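Local coordinates for protein major allergen Alt a 1 (Alternaria alternata, PDB 3V0R) that is a secreted, disulfide-linked homodimeric fungal allergen that may bind thaumatin-like proteins of host plants and inhibit their beta-glucanase activity, at residues Y14-S19 / A122-V127. Sequence-based numbering, arbitrary orientation.
Sequences YVWKIS and AYITLV. With 8AC (8-aminooctanoic acid), chain L; 0FU (2,5,6-triaminopyrimidin-4-ol), chain J; SO4 (sulfate ion), chain B.
Tyr-14 O accepts a nearly straight hydrogen bond from Leu-126 N (2.9 Å), at the ligand end of the strand pair. The Tyr-14 ring leads away from Leu-126. One face of it lies against the chain of 8-aminooctanoic acid, and Tyr-14 OH is 3.3 Å from N1 of the triaminopyrimidinol. Val-15 and Thr-125 are an antiparallel non-hydrogen-bonded pair; Val-15 CG2 meets Thr-125 OG1 at 3.8 Å. Trp-16 and Ile-124 exchange two backbone hydrogen bonds. Leu-126 CD1 sits over one face of the indole, 3.6 Å from the centroid of the Trp-16 six-membered ring, a CH-pi contact. Leu-126 CD1 is also 3.5 Å from carboxylate atom OAB of 8-aminooctanoic acid. Ile-124 has CG1 between backbone N and carbonyl carbon (chi1 54°), and its CD1 reaches Trp-16 CB at 3.7 Å. On the face that carries Val-15 and Thr-125, Lys-17 runs alongside the Tyr-123 ring, with Lys-17 CD 3.5 Å from Tyr-123 OH. A bend at chi3 (90°) precedes the ammonium group, which hydrogen-bonds to Asn-109 of the second subunit and to a sulfate, probably from the crystallisation liquor. Ile-18 and Ala-122 form a second hydrogen-bonded pair, with two more backbone bonds. Ile-18 CG1 touches Ile-124 CG2 at 4.0 Å. This antiparallel ladder joins the first and last strands of the Alt a 1 beta-barrel, and its Tyr-14 end helps form the 8-aminooctanoic acid pocket.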
ATOM      1  N   TYR A  14       6.502   4.554 -26.686  1.00 32.62           N
ATOM      2  CA  TYR A  14       5.286   5.214 -26.188  1.00 32.78           C
ATOM      3  C   TYR A  14       4.071   4.293 -26.253  1.00 32.13           C
ATOM      4  O   TYR A  14       2.927   4.742 -26.190  1.00 32.38           O
ATOM      5  CB  TYR A  14       5.065   6.504 -26.988  1.00 34.24           C
ATOM      6  CG  TYR A  14       6.173   7.499 -26.686  1.00 35.69           C
ATOM      7  CD1 TYR A  14       7.232   7.634 -27.529  1.00 36.89           C
ATOM      8  CD2 TYR A  14       6.150   8.238 -25.513  1.00 36.82           C
ATOM      9  CE1 TYR A  14       8.282   8.519 -27.252  1.00 38.89           C
ATOM     10  CE2 TYR A  14       7.182   9.132 -25.238  1.00 38.64           C
ATOM     11  CZ  TYR A  14       8.225   9.219 -26.084  1.00 39.75           C
ATOM     12  OH  TYR A  14       9.253  10.091 -25.806  1.00 43.93           O
ATOM     13  N   VAL A  15       4.339   2.998 -26.359  1.00 31.68           N
ATOM     14  CA  VAL A  15       3.317   1.956 -26.394  1.00 31.69           C
ATOM     15  C   VAL A  15       3.418   1.028 -25.196  1.00 31.60           C
ATOM     16  O   VAL A  15       4.499   0.458 -24.903  1.00 32.20           O
ATOM     17  CB  VAL A  15       3.459   1.150 -27.706  1.00 33.27           C
ATOM     18  CG1 VAL A  15       2.382   0.037 -27.754  1.00 32.82           C
ATOM     19  CG2 VAL A  15       3.318   2.088 -28.912  1.00 33.32           C
ATOM     20  N   TRP A  16       2.329   0.934 -24.440  1.00 31.51           N
ATOM     21  CA  TRP A  16       2.243   0.117 -23.237  1.00 31.16           C
ATOM     22  C   TRP A  16       1.200  -0.934 -23.383  1.00 32.06           C
ATOM     23  O   TRP A  16       0.203  -0.711 -24.105  1.00 31.89           O
ATOM     24  CB  TRP A  16       1.953   0.964 -22.020  1.00 31.21           C
ATOM     25  CG  TRP A  16       2.999   1.956 -21.628  1.00 31.37           C
ATOM     26  CD1 TRP A  16       4.294   2.054 -22.066  1.00 32.09           C
ATOM     27  CD2 TRP A  16       2.854   3.055 -20.658  1.00 32.18           C
ATOM     28  NE1 TRP A  16       4.934   3.090 -21.443  1.00 33.04           N
ATOM     29  CE2 TRP A  16       4.092   3.711 -20.587  1.00 33.00           C
ATOM     30  CE3 TRP A  16       1.801   3.521 -19.895  1.00 32.93           C
ATOM     31  CZ2 TRP A  16       4.302   4.809 -19.763  1.00 34.83           C
ATOM     32  CZ3 TRP A  16       2.019   4.592 -19.059  1.00 34.16           C
ATOM     33  CH2 TRP A  16       3.237   5.258 -19.040  1.00 34.30           C
ATOM     34  N   LYS A  17       1.352  -2.066 -22.677  1.00 32.04           N
ATOM     35  CA  LYS A  17       0.392  -3.170 -22.740  1.00 33.21           C
ATOM     36  C   LYS A  17      -0.470  -3.092 -21.515  1.00 32.73           C
ATOM     37  O   LYS A  17       0.063  -2.880 -20.407  1.00 32.92           O
ATOM     38  CB  LYS A  17       1.177  -4.475 -22.691  1.00 35.19           C
ATOM     39  CG  LYS A  17       0.300  -5.714 -22.769  1.00 36.46           C
ATOM     40  CD  LYS A  17       1.184  -6.971 -22.812  1.00 39.32           C
ATOM     41  CE  LYS A  17       1.436  -7.451 -21.391  1.00 40.40           C
ATOM     42  NZ  LYS A  17       2.154  -8.776 -21.353  1.00 43.92           N
ATOM     43  N   ILE A  18      -1.784  -3.264 -21.696  1.00 32.68           N
ATOM     44  CA  ILE A  18      -2.752  -3.260 -20.635  1.00 32.23           C
ATOM     45  C   ILE A  18      -3.271  -4.698 -20.561  1.00 33.20           C
ATOM     46  O   ILE A  18      -3.612  -5.334 -21.557  1.00 33.33           O
ATOM     47  CB  ILE A  18      -3.943  -2.305 -20.853  1.00 33.19           C
ATOM     48  CG1 ILE A  18      -3.450  -0.923 -21.255  1.00 33.61           C
ATOM     49  CG2 ILE A  18      -4.860  -2.322 -19.602  1.00 33.36           C
ATOM     50  CD1 ILE A  18      -2.758  -0.114 -20.160  1.00 34.34           C
ATOM     51  N   SER A  19      -3.284  -5.238 -19.370  1.00 33.58           N
ATOM     52  CA  SER A  19      -3.701  -6.627 -19.157  1.00 34.81           C
ATOM     53  C   SER A  19      -4.309  -6.805 -17.748  1.00 35.21           C
ATOM     54  O   SER A  19      -4.237  -5.915 -16.870  1.00 33.92           O
ATOM     55  CB  SER A  19      -2.519  -7.615 -19.301  1.00 36.12           C
ATOM     56  OG  SER A  19      -1.525  -7.303 -18.347  1.00 35.13           O
ATOM     57  N   ALA A 122      -4.764  -5.162 -24.342  1.00 34.46           N
ATOM     58  CA  ALA A 122      -4.932  -3.990 -25.202  1.00 34.19           C
ATOM     59  C   ALA A 122      -3.608  -3.236 -25.184  1.00 34.28           C
ATOM     60  O   ALA A 122      -2.860  -3.335 -24.239  1.00 33.56           O
ATOM     61  CB  ALA A 122      -6.057  -3.054 -24.677  1.00 34.24           C
ATOM     62  N   TYR A 123      -3.340  -2.473 -26.233  1.00 34.80           N
ATOM     63  CA  TYR A 123      -2.138  -1.691 -26.345  1.00 35.34           C
ATOM     64  C   TYR A 123      -2.498  -0.236 -26.452  1.00 36.51           C
ATOM     65  O   TYR A 123      -3.432   0.136 -27.208  1.00 37.41           O
ATOM     66  CB  TYR A 123      -1.365  -2.184 -27.518  1.00 36.58           C
ATOM     67  CG  TYR A 123      -0.753  -3.520 -27.260  1.00 36.76           C
ATOM     68  CD1 TYR A 123      -1.474  -4.696 -27.460  1.00 37.80           C
ATOM     69  CD2 TYR A 123       0.542  -3.627 -26.732  1.00 38.19           C
ATOM     70  CE1 TYR A 123      -0.908  -5.942 -27.097  1.00 38.75           C
ATOM     71  CE2 TYR A 123       1.120  -4.843 -26.448  1.00 38.40           C
ATOM     72  CZ  TYR A 123       0.404  -5.987 -26.631  1.00 38.93           C
ATOM     73  OH  TYR A 123       0.994  -7.151 -26.323  1.00 39.79           O
ATOM     74  N   ILE A 124      -1.843   0.629 -25.706  1.00 35.35           N
ATOM     75  CA  ILE A 124      -2.200   2.046 -25.759  1.00 34.18           C
ATOM     76  C   ILE A 124      -0.979   2.785 -26.356  1.00 34.22           C
ATOM     77  O   ILE A 124       0.190   2.386 -26.107  1.00 33.48           O
ATOM     78  CB  ILE A 124      -2.546   2.634 -24.347  1.00 34.55           C
ATOM     79  CG1 ILE A 124      -1.492   2.435 -23.256  1.00 35.54           C
ATOM     80  CG2 ILE A 124      -3.882   2.123 -23.830  1.00 35.11           C
ATOM     81  CD1 ILE A 124      -0.466   3.593 -23.115  1.00 37.20           C
ATOM     82  N   THR A 125      -1.232   3.892 -27.030  1.00 32.84           N
ATOM     83  CA  THR A 125      -0.177   4.794 -27.527  1.00 32.24           C
ATOM     84  C   THR A 125      -0.320   6.147 -26.836  1.00 31.78           C
ATOM     85  O   THR A 125      -1.371   6.830 -26.868  1.00 31.45           O
ATOM     86  CB  THR A 125      -0.196   4.941 -29.093  1.00 32.66           C
ATOM     87  OG1 THR A 125      -0.049   3.674 -29.717  1.00 33.40           O
ATOM     88  CG2 THR A 125       0.981   5.916 -29.601  1.00 32.68           C
ATOM     89  N   LEU A 126       0.746   6.578 -26.170  1.00 31.65           N
ATOM     90  CA  LEU A 126       0.785   7.875 -25.534  1.00 31.22           C
ATOM     91  C   LEU A 126       1.129   8.970 -26.535  1.00 31.23           C
ATOM     92  O   LEU A 126       2.164   8.924 -27.191  1.00 31.80           O
ATOM     93  CB  LEU A 126       1.770   7.850 -24.351  1.00 31.97           C
ATOM     94  CG  LEU A 126       1.435   6.935 -23.190  1.00 32.49           C
ATOM     95  CD1 LEU A 126       2.726   6.582 -22.468  1.00 34.03           C
ATOM     96  CD2 LEU A 126       0.479   7.669 -22.251  1.00 33.10           C
ATOM     97  N   VAL A 127       0.295  10.010 -26.614  1.00 31.15           N
ATOM     98  CA  VAL A 127       0.419  11.096 -27.575  1.00 31.51           C
ATOM     99  C   VAL A 127       0.233  12.446 -26.876  1.00 32.17           C
ATOM    100  O   VAL A 127      -0.575  12.583 -25.946  1.00 31.55           O
ATOM    101  CB  VAL A 127      -0.593  10.940 -28.735  1.00 31.50           C
ATOM    102  CG1 VAL A 127      -0.376  12.024 -29.797  1.00 31.54           C
ATOM    103  CG2 VAL A 127      -0.510   9.531 -29.376  1.00 31.09           C
TER
HETATM  104  NAA 8AC L 211      14.731   8.338 -26.214  1.00 65.05           N
HETATM  105  OAB 8AC L 211       5.711   8.166 -21.438  1.00 46.75           O
HETATM  106  OAC 8AC L 211       6.852   7.530 -19.743  1.00 48.21           O
HETATM  107  CAD 8AC L 211      13.934   8.138 -24.996  1.00 63.08           C
HETATM  108  CAE 8AC L 211      12.618   7.497 -25.379  1.00 59.16           C
HETATM  109  CAF 8AC L 211      12.011   6.708 -24.236  1.00 51.84           C
HETATM  110  CAG 8AC L 211      10.882   7.556 -23.635  1.00 47.85           C
HETATM  111  CAH 8AC L 211       9.771   6.714 -23.122  1.00 45.98           C
HETATM  112  CAI 8AC L 211       8.835   7.589 -22.238  1.00 48.87           C
HETATM  113  CAJ 8AC L 211       7.537   6.857 -21.987  1.00 43.91           C
HETATM  114  CAK 8AC L 211       6.656   7.588 -20.953  1.00 45.23           C
HETATM  115  C4  0FU J 209      11.700  10.470 -21.362  0.50 49.76           C
HETATM  116  N3  0FU J 209      12.434  10.897 -22.424  0.50 50.79           N
HETATM  117  C2  0FU J 209      11.887  11.625 -23.436  0.50 51.26           C
HETATM  118  NAA 0FU J 209      12.667  12.017 -24.455  0.50 51.86           N
HETATM  119  N1  0FU J 209      10.579  11.965 -23.433  0.50 47.42           N
HETATM  120  C6  0FU J 209       9.795  11.560 -22.392  0.50 45.36           C
HETATM  121  NAB 0FU J 209       8.522  11.880 -22.375  0.50 39.80           N
HETATM  122  C5  0FU J 209      10.334  10.796 -21.318  0.50 47.25           C
HETATM  123  NAC 0FU J 209       9.593  10.377 -20.259  0.50 42.65           N
HETATM  124  O4  0FU J 209      12.226   9.723 -20.328  0.50 50.11           O
HETATM  125  S   SO4 B 201       3.311 -10.311 -18.072  1.00 99.20           S
HETATM  126  O1  SO4 B 201       2.470  -9.090 -18.323  1.00 71.27           O
HETATM  127  O2  SO4 B 201       3.177 -11.212 -19.255  1.00 99.94           O
HETATM  128  O3  SO4 B 201       4.736  -9.885 -17.890  1.00 95.12           O
HETATM  129  O4  SO4 B 201       2.905 -11.109 -16.877  1.00 79.36           O